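PDB 4YHE: GH5 from Bacteroidetes bacterium AC2a, which probably hydrolyses beta-glucosidic bonds of cellulose as a family 5 glycoside hydrolase built on a beta/alpha barrel. Local coordinates for residues Met3-Val8 against Val232-Met237; Gly11-Ile16 against Gly95-Ile100; Asn282-Ile285 against Pro290-Phe293. All coordinates share one frame; numbering follows the deposited sequence.

Contact 1: Met3-Val8 against Val232-Met237; sequences MDNEAV and VPNRLM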
loop_
_atom_site.group_PDB
_atom_site.type_symbol
_atom_site.label_atom_id
_atom_site.label_comp_id
_atom_site.label_asym_id
_atom_site.label_seq_id
_atom_site.Cartn_x
_atom_site.Cartn_y
_atom_site.Cartn_z
ATOM N N MET A 3 -18.500 -12.386 5.238
ATOM C CA MET A 3 -18.171 -11.092 4.632
ATOM C C MET A 3 -18.896 -9.905 5.302
ATOM O O MET A 3 -18.584 -8.752 5.016
ATOM C CB MET A 3 -18.480 -11.091 3.146
ATOM C CG MET A 3 -19.946 -10.947 2.776
ATOM S SD MET A 3 -20.133 -10.856 0.993
ATOM C CE MET A 3 -20.480 -12.549 0.662
ATOM N N ASP A 4 -19.860 -10.182 6.180
ATOM C CA ASP A 4 -20.570 -9.116 6.890
ATOM C C ASP A 4 -19.969 -8.883 8.251
ATOM O O ASP A 4 -20.474 -8.049 8.993
ATOM C CB ASP A 4 -22.073 -9.445 7.037
ATOM C CG ASP A 4 -22.792 -9.456 5.730
ATOM O OD1 ASP A 4 -22.424 -8.681 4.855
ATOM O OD2 ASP A 4 -23.754 -10.218 5.552
ATOM N N ASN A 5 -18.865 -9.552 8.584
ATOM C CA ASN A 5 -18.363 -9.463 9.925
ATOM C C ASN A 5 -17.695 -8.088 10.257
ATOM O O ASN A 5 -17.606 -7.211 9.413
ATOM C CB ASN A 5 -17.476 -10.655 10.263
ATOM C CG ASN A 5 -16.114 -10.571 9.607
ATOM O OD1 ASN A 5 -15.791 -9.587 8.934
ATOM N ND2 ASN A 5 -15.317 -11.592 9.808
ATOM N N GLU A 6 -17.312 -7.905 11.513
ATOM C CA GLU A 6 -16.768 -6.632 11.998
ATOM C C GLU A 6 -15.435 -6.294 11.272
ATOM O O GLU A 6 -15.194 -5.156 10.896
ATOM C CB GLU A 6 -16.596 -6.705 13.523
ATOM C CG GLU A 6 -16.095 -5.442 14.206
ATOM C CD GLU A 6 -15.548 -5.659 15.636
ATOM O OE1 GLU A 6 -15.684 -6.774 16.194
ATOM O OE2 GLU A 6 -14.959 -4.704 16.209
ATOM N N ALA A 7 -14.602 -7.298 11.047
ATOM C CA ALA A 7 -13.328 -7.090 10.374
ATOM C C ALA A 7 -13.468 -6.526 8.974
ATOM O O ALA A 7 -12.770 -5.560 8.650
ATOM C CB ALA A 7 -12.525 -8.369 10.355
ATOM N N VAL A 8 -14.345 -7.103 8.147
ATOM C CA VAL A 8 -14.507 -6.667 6.774
ATOM C C VAL A 8 -15.129 -5.291 6.766
ATOM O O VAL A 8 -14.804 -4.482 5.909
ATOM C CB VAL A 8 -15.332 -7.651 5.916
ATOM C CG1 VAL A 8 -15.636 -7.085 4.536
ATOM C CG2 VAL A 8 -14.582 -8.978 5.792
ATOM N N VAL A 232 -5.593 -12.858 19.169
ATOM C CA VAL A 232 -7.005 -12.487 19.120
ATOM C C VAL A 232 -7.513 -12.788 17.736
ATOM O O VAL A 232 -6.708 -12.902 16.806
ATOM C CB VAL A 232 -7.240 -10.997 19.375
ATOM C CG1 VAL A 232 -7.058 -10.684 20.851
ATOM C CG2 VAL A 232 -6.296 -10.146 18.527
ATOM N N PRO A 233 -8.836 -12.945 17.597
ATOM C CA PRO A 233 -9.429 -13.286 16.328
ATOM C C PRO A 233 -9.841 -12.058 15.512
ATOM O O PRO A 233 -10.167 -11.011 16.057
ATOM C CB PRO A 233 -10.678 -14.101 16.742
ATOM C CG PRO A 233 -11.118 -13.441 18.000
ATOM C CD PRO A 233 -9.817 -13.079 18.700
ATOM N N ASN A 234 -9.802 -12.215 14.199
ATOM C CA ASN A 234 -10.337 -11.250 13.275
ATOM C C ASN A 234 -9.712 -9.861 13.329
ATOM O O ASN A 234 -10.392 -8.875 13.113
ATOM C CB ASN A 234 -11.857 -11.164 13.438
ATOM C CG ASN A 234 -12.493 -12.518 13.500
ATOM O OD1 ASN A 234 -12.951 -12.962 14.562
ATOM N ND2 ASN A 234 -12.505 -13.200 12.378
ATOM N N ARG A 235 -8.410 -9.807 13.582
ATOM C CA ARG A 235 -7.674 -8.546 13.609
ATOM C C ARG A 235 -6.506 -8.495 12.596
ATOM O O ARG A 235 -5.616 -7.643 12.710
ATOM C CB ARG A 235 -7.176 -8.260 15.035
ATOM C CG ARG A 235 -8.310 -8.046 16.032
ATOM C CD ARG A 235 -9.009 -6.714 15.811
ATOM N NE ARG A 235 -10.322 -6.640 16.449
ATOM C CZ ARG A 235 -10.937 -5.516 16.812
ATOM N NH1 ARG A 235 -10.361 -4.338 16.647
ATOM N NH2 ARG A 235 -12.141 -5.576 17.387
ATOM N N LEU A 236 -6.529 -9.373 11.593
ATOM C CA LEU A 236 -5.544 -9.324 10.487
ATOM C C LEU A 236 -6.219 -8.899 9.186
ATOM O O LEU A 236 -7.389 -9.216 8.958
ATOM C CB LEU A 236 -4.871 -10.682 10.302
ATOM C CG LEU A 236 -3.981 -11.208 11.450
ATOM C CD1 LEU A 236 -3.422 -12.583 11.140
ATOM C CD2 LEU A 236 -2.851 -10.272 11.768
ATOM N N MET A 237 -5.512 -8.117 8.368
ATOM C CA MET A 237 -5.957 -7.727 7.039
ATOM C C MET A 237 -4.856 -8.068 6.044
ATOM O O MET A 237 -3.664 -8.020 6.385
ATOM C CB MET A 237 -6.250 -6.219 6.945
ATOM C CG MET A 237 -7.027 -5.632 8.117
ATOM S SD MET A 237 -7.806 -4.066 7.716
ATOM C CE MET A 237 -6.329 -3.056 7.749
#
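Ala7 sets its methyl against the backbone of Asn234, with CB 3.5 Å from Asn234 O, and has more of its surface buried here than any other residue of 3-8. Beside it Asn5 and Asn234 bring their amide nitrogens to 4.1 Å (ND2 to ND2); both being donors, they pass without bonding, the amide planes 71° apart. Asn5 is committed elsewhere: as N-cap of helix 6-13 it takes the N-H of Val8 on OD1 at 3.0 Å, nearly straight at 169°, while its ND2 gives a hydrogen bond to Gly288 O. Farther out, Glu6 stretches its chain, CG anti to the backbone N (chi1 -177°), and carries OE2 to 3.2 Å from Arg235 NH2. Carboxylate and guanidinium planes stand almost perpendicular, so this salt bridge rests on one nitrogen instead of a flat two-pronged pairing. Arg235 also holds Glu155 through NH1, which makes its guanidinium a bridge between two acids. Glu6 and Asn234 lie at the exposed surface, whereas Ala7 is buried. The arrangement is that of a capped N-terminal helix laid across the bottom of a beta/alpha barrel, where it meets the entry to strand 236-242.

Contact 2: Gly11-Ile16 against Gly95-Ile100; sequences GMSMGI and GLIVII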
loop_
_atom_site.group_PDB
_atom_site.type_symbol
_atom_site.label_atom_id
_atom_site.label_comp_id
_atom_site.label_asym_id
_atom_site.label_seq_id
_atom_site.Cartn_x
_atom_site.Cartn_y
_atom_site.Cartn_z
ATOM N N GLY A 11 -12.129 -2.972 7.287
ATOM C CA GLY A 11 -11.514 -2.810 5.948
ATOM C C GLY A 11 -12.232 -1.839 5.026
ATOM O O GLY A 11 -11.627 -0.905 4.439
ATOM N N MET A 12 -13.547 -2.004 4.890
ATOM C CA MET A 12 -14.316 -1.105 4.034
ATOM C C MET A 12 -14.320 0.338 4.477
ATOM O O MET A 12 -14.472 1.230 3.657
ATOM C CB MET A 12 -15.764 -1.550 3.891
ATOM C CG MET A 12 -15.969 -2.451 2.716
ATOM S SD MET A 12 -17.695 -2.864 2.651
ATOM C CE MET A 12 -18.276 -1.708 1.450
ATOM N N SER A 13 -14.132 0.551 5.765
ATOM C CA SER A 13 -14.173 1.892 6.360
ATOM C C SER A 13 -12.986 2.721 5.914
ATOM O O SER A 13 -13.027 3.948 6.002
ATOM C CB SER A 13 -14.260 1.805 7.895
ATOM O OG SER A 13 -13.013 1.578 8.519
ATOM N N MET A 14 -11.911 2.049 5.436
ATOM C CA MET A 14 -10.796 2.764 4.836
ATOM C C MET A 14 -11.111 3.381 3.491
ATOM O O MET A 14 -10.348 4.253 3.026
ATOM C CB MET A 14 -9.548 1.859 4.772
ATOM C CG MET A 14 -9.110 1.439 6.152
ATOM S SD MET A 14 -7.439 0.768 6.273
ATOM C CE MET A 14 -7.538 -0.551 5.107
ATOM N N GLY A 15 -12.216 2.943 2.857
ATOM C CA GLY A 15 -12.684 3.470 1.616
ATOM C C GLY A 15 -11.624 3.583 0.517
ATOM O O GLY A 15 -10.893 2.601 0.237
ATOM N N ILE A 16 -11.580 4.759 -0.111
ATOM C CA ILE A 16 -10.446 5.174 -0.914
ATOM C C ILE A 16 -9.570 6.088 -0.016
ATOM O O ILE A 16 -10.032 7.050 0.583
ATOM C CB ILE A 16 -10.850 5.866 -2.235
ATOM C CG1 ILE A 16 -11.670 4.917 -3.103
ATOM C CG2 ILE A 16 -9.629 6.410 -2.979
ATOM C CD1 ILE A 16 -10.938 3.644 -3.524
ATOM N N GLY A 95 -9.484 13.125 11.070
ATOM C CA GLY A 95 -10.485 12.071 10.982
ATOM C C GLY A 95 -10.160 10.873 10.096
ATOM O O GLY A 95 -11.040 10.102 9.768
ATOM N N LEU A 96 -8.889 10.695 9.751
ATOM C CA LEU A 96 -8.472 9.619 8.838
ATOM C C LEU A 96 -8.035 8.384 9.599
ATOM O O LEU A 96 -7.462 8.473 10.683
ATOM C CB LEU A 96 -7.314 10.099 7.948
ATOM C CG LEU A 96 -7.566 11.341 7.112
ATOM C CD1 LEU A 96 -6.275 11.946 6.612
ATOM C CD2 LEU A 96 -8.507 11.006 5.968
ATOM N N ILE A 97 -8.330 7.220 9.031
ATOM C CA ILE A 97 -7.722 5.974 9.466
ATOM C C ILE A 97 -6.282 6.026 8.931
ATOM O O ILE A 97 -6.053 6.530 7.831
ATOM C CB ILE A 97 -8.508 4.776 8.912
ATOM C CG1 ILE A 97 -9.860 4.697 9.628
ATOM C CG2 ILE A 97 -7.739 3.480 9.093
ATOM C CD1 ILE A 97 -10.944 3.981 8.860
ATOM N N VAL A 98 -5.348 5.503 9.693
ATOM C CA VAL A 98 -3.914 5.698 9.406
ATOM C C VAL A 98 -3.209 4.370 9.379
ATOM O O VAL A 98 -3.394 3.579 10.283
ATOM C CB VAL A 98 -3.251 6.575 10.498
ATOM C CG1 VAL A 98 -1.734 6.744 10.263
ATOM C CG2 VAL A 98 -3.955 7.919 10.590
ATOM N N ILE A 99 -2.403 4.123 8.345
ATOM C CA ILE A 99 -1.535 2.955 8.288
ATOM C C ILE A 99 -0.075 3.423 8.297
ATOM O O ILE A 99 0.272 4.341 7.556
ATOM C CB ILE A 99 -1.765 2.186 6.956
ATOM C CG1 ILE A 99 -3.227 1.815 6.794
ATOM C CG2 ILE A 99 -0.920 0.934 6.856
ATOM C CD1 ILE A 99 -3.568 1.379 5.371
ATOM N N ILE A 100 0.756 2.815 9.137
ATOM C CA ILE A 100 2.218 2.998 9.084
ATOM C C ILE A 100 2.850 1.644 8.907
ATOM O O ILE A 100 2.213 0.637 9.173
ATOM C CB ILE A 100 2.777 3.681 10.341
ATOM C CG1 ILE A 100 2.421 2.905 11.641
ATOM C CG2 ILE A 100 2.233 5.100 10.407
ATOM C CD1 ILE A 100 3.159 3.412 12.862
#
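With chi1 at -61° and a bend at chi3 (-56°), Met14 sets CG and SD against the CG2 branch of Ile97 and SD against the CD1 end of Ile99, its chain crossing each at about a right angle. Ile97 answers with both branches: CG2, anti to its own backbone N, lies 3.8 Å from Met14 CG, while CD1 runs on to Ser13 OG at 3.2 Å and Ser13 O at 3.5 Å. The closer approach is a methyl against a hydroxyl; the hydrogen bond of Ser13 OG goes to Phe10 O. Two residues up the strand, Ile99 touches the sulfur with CD1, 4.0 Å from Met14 SD. Replacing Met14 with an alanine would probably leave Ile99 CD1 without its neighbour on this segment and open a gap beside Ile97 CG2. Just after Met14 the chain turns away at Gly15, whose positive phi suits glycine, and enters strand 16-20. Ile97 and Ile99 point inward to the barrel, where Ser13 and Met14, leading from helix 6-13 towards strand 16-20, meet them; Ile97 is hydrogen-bonded through its backbone to Val58 of the intervening strand 57-60 and to Arg56 just before it, and strand 157-160 flanks the other edge.

Contact 3: Asn282-Ile285 against Pro290-Phe293; sequences NMYI and PVYF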
loop_
_atom_site.group_PDB
_atom_site.type_symbol
_atom_site.label_atom_id
_atom_site.label_comp_id
_atom_site.label_asym_id
_atom_site.label_seq_id
_atom_site.Cartn_x
_atom_site.Cartn_y
_atom_site.Cartn_z
ATOM N N ASN A 282 -12.680 -14.132 -3.160
ATOM C CA ASN A 282 -12.963 -15.503 -2.782
ATOM C C ASN A 282 -12.030 -16.073 -1.704
ATOM O O ASN A 282 -12.459 -16.860 -0.816
ATOM C CB ASN A 282 -12.955 -16.396 -4.033
ATOM C CG ASN A 282 -14.092 -16.083 -4.985
ATOM O OD1 ASN A 282 -15.205 -15.781 -4.576
ATOM N ND2 ASN A 282 -13.816 -16.164 -6.266
ATOM N N MET A 283 -10.755 -15.711 -1.764
ATOM C CA MET A 283 -9.808 -16.215 -0.791
ATOM C C MET A 283 -9.984 -15.588 0.603
ATOM O O MET A 283 -9.813 -16.255 1.608
ATOM C CB MET A 283 -8.377 -15.986 -1.270
ATOM C CG MET A 283 -7.341 -16.670 -0.415
ATOM S SD MET A 283 -7.410 -18.464 -0.628
ATOM C CE MET A 283 -6.013 -18.986 0.357
ATOM N N TYR A 284 -10.334 -14.307 0.655
ATOM C CA TYR A 284 -10.252 -13.551 1.880
ATOM C C TYR A 284 -11.660 -12.992 2.263
ATOM O O TYR A 284 -12.237 -13.397 3.269
ATOM C CB TYR A 284 -9.183 -12.446 1.751
ATOM C CG TYR A 284 -7.774 -12.995 1.464
ATOM C CD1 TYR A 284 -7.195 -13.933 2.290
ATOM C CD2 TYR A 284 -7.049 -12.562 0.351
ATOM C CE1 TYR A 284 -5.904 -14.432 2.039
ATOM C CE2 TYR A 284 -5.787 -13.073 0.064
ATOM C CZ TYR A 284 -5.215 -13.996 0.895
ATOM O OH TYR A 284 -3.926 -14.505 0.592
ATOM N N ILE A 285 -12.181 -12.085 1.477
ATOM C CA ILE A 285 -13.379 -11.352 1.874
ATOM C C ILE A 285 -14.513 -12.340 2.202
ATOM O O ILE A 285 -15.170 -12.219 3.235
ATOM C CB ILE A 285 -13.873 -10.414 0.793
ATOM C CG1 ILE A 285 -12.835 -9.334 0.435
ATOM C CG2 ILE A 285 -15.207 -9.771 1.206
ATOM C CD1 ILE A 285 -12.458 -8.380 1.547
ATOM N N PRO A 290 -10.512 -9.187 5.833
ATOM C CA PRO A 290 -10.429 -7.995 4.972
ATOM C C PRO A 290 -9.184 -7.936 4.109
ATOM O O PRO A 290 -8.124 -8.481 4.465
ATOM C CB PRO A 290 -10.434 -6.809 5.951
ATOM C CG PRO A 290 -10.245 -7.422 7.304
ATOM C CD PRO A 290 -10.314 -8.896 7.248
ATOM N N VAL A 291 -9.344 -7.246 2.986
ATOM C CA VAL A 291 -8.272 -7.003 2.027
ATOM C C VAL A 291 -8.270 -5.519 1.698
ATOM O O VAL A 291 -9.303 -4.924 1.512
ATOM C CB VAL A 291 -8.492 -7.753 0.690
ATOM C CG1 VAL A 291 -7.338 -7.505 -0.269
ATOM C CG2 VAL A 291 -8.691 -9.226 0.931
ATOM N N TYR A 292 -7.081 -4.930 1.618
ATOM C CA TYR A 292 -6.945 -3.562 1.181
ATOM C C TYR A 292 -5.762 -3.482 0.240
ATOM O O TYR A 292 -4.774 -4.207 0.399
ATOM C CB TYR A 292 -6.805 -2.572 2.340
ATOM C CG TYR A 292 -5.480 -2.646 3.093
ATOM C CD1 TYR A 292 -5.280 -3.590 4.096
ATOM C CD2 TYR A 292 -4.440 -1.764 2.804
ATOM C CE1 TYR A 292 -4.078 -3.657 4.793
ATOM C CE2 TYR A 292 -3.225 -1.829 3.490
ATOM C CZ TYR A 292 -3.051 -2.762 4.488
ATOM O OH TYR A 292 -1.900 -2.826 5.178
ATOM N N PHE A 293 -5.913 -2.614 -0.740
ATOM C CA PHE A 293 -4.820 -2.182 -1.580
ATOM C C PHE A 293 -4.050 -1.086 -0.836
ATOM O O PHE A 293 -4.476 0.060 -0.781
ATOM C CB PHE A 293 -5.297 -1.777 -2.983
ATOM C CG PHE A 293 -5.649 -2.956 -3.855
ATOM C CD1 PHE A 293 -6.933 -3.484 -3.836
ATOM C CD2 PHE A 293 -4.682 -3.569 -4.660
ATOM C CE1 PHE A 293 -7.255 -4.588 -4.614
ATOM C CE2 PHE A 293 -4.978 -4.704 -5.407
ATOM C CZ PHE A 293 -6.281 -5.223 -5.384
#
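Val291 CG2 is the point on which this contact closes: it sits 3.4 Å from Tyr284 CB and 3.8 Å from the ring atom Tyr284 CD2, approaching the aromatic group obliquely. From the other residue of the helix end, Ile285 brings CD1 to 3.9 Å from Val291 CG2 and to 3.6 Å from the backbone N of Val291, so Val291 CG2 is held between Tyr284 and Ile285. Ile285 gets there by bending, with chi1 -61° and chi2 -63° carrying CD1 back toward the strand, where it also passes 4.0 Å from Pro290 CA. The two segments are the last turn of helix 270-285, widened to a pi-type turn, and the start of strand 291-296, joined by a five-residue loop: an alpha-to-beta step of the TIM barrel, in which a helix of the outer layer leads into the next parallel strand and packs on its outward-facing residue. Tyr284 is wedged further by Val238 of the neighbouring strand and by Thr221 and Val222 of helix 218-224. The packing slackens towards the outer surface. There the exposed Met283 side chain makes no contact with 290-293, yet its CG covers one face of the Tyr284 ring, 3.5 Å above the plane and over its centre.

Helix 6-13 ties contacts 1 and 2 together, its start serving the first and the chain leaving it the second, with centres about 15 Å apart. Contact 3 adjoins contact 1, centre to centre about 10 Å, because strands 236-242 and 291-296 are neighbours in the barrel; Pro290 CG packs 3.4 Å from Ala7 O. All three converge inside the barrel: Met14 CE meets Met237 CE at 3.8 Å and Tyr292 CB at 3.5 Å, and Ile99 CD1 lies 3.7 Å from Tyr292 CE2. Tyr292 OH in turn is hydrogen-bonded to Glu160 OE1 on strand 157-160. The contacts gather near the N-terminal ends of the barrel strands, whereas in family 5 enzymes the active site opens at the C-terminal ends, as is probably so here.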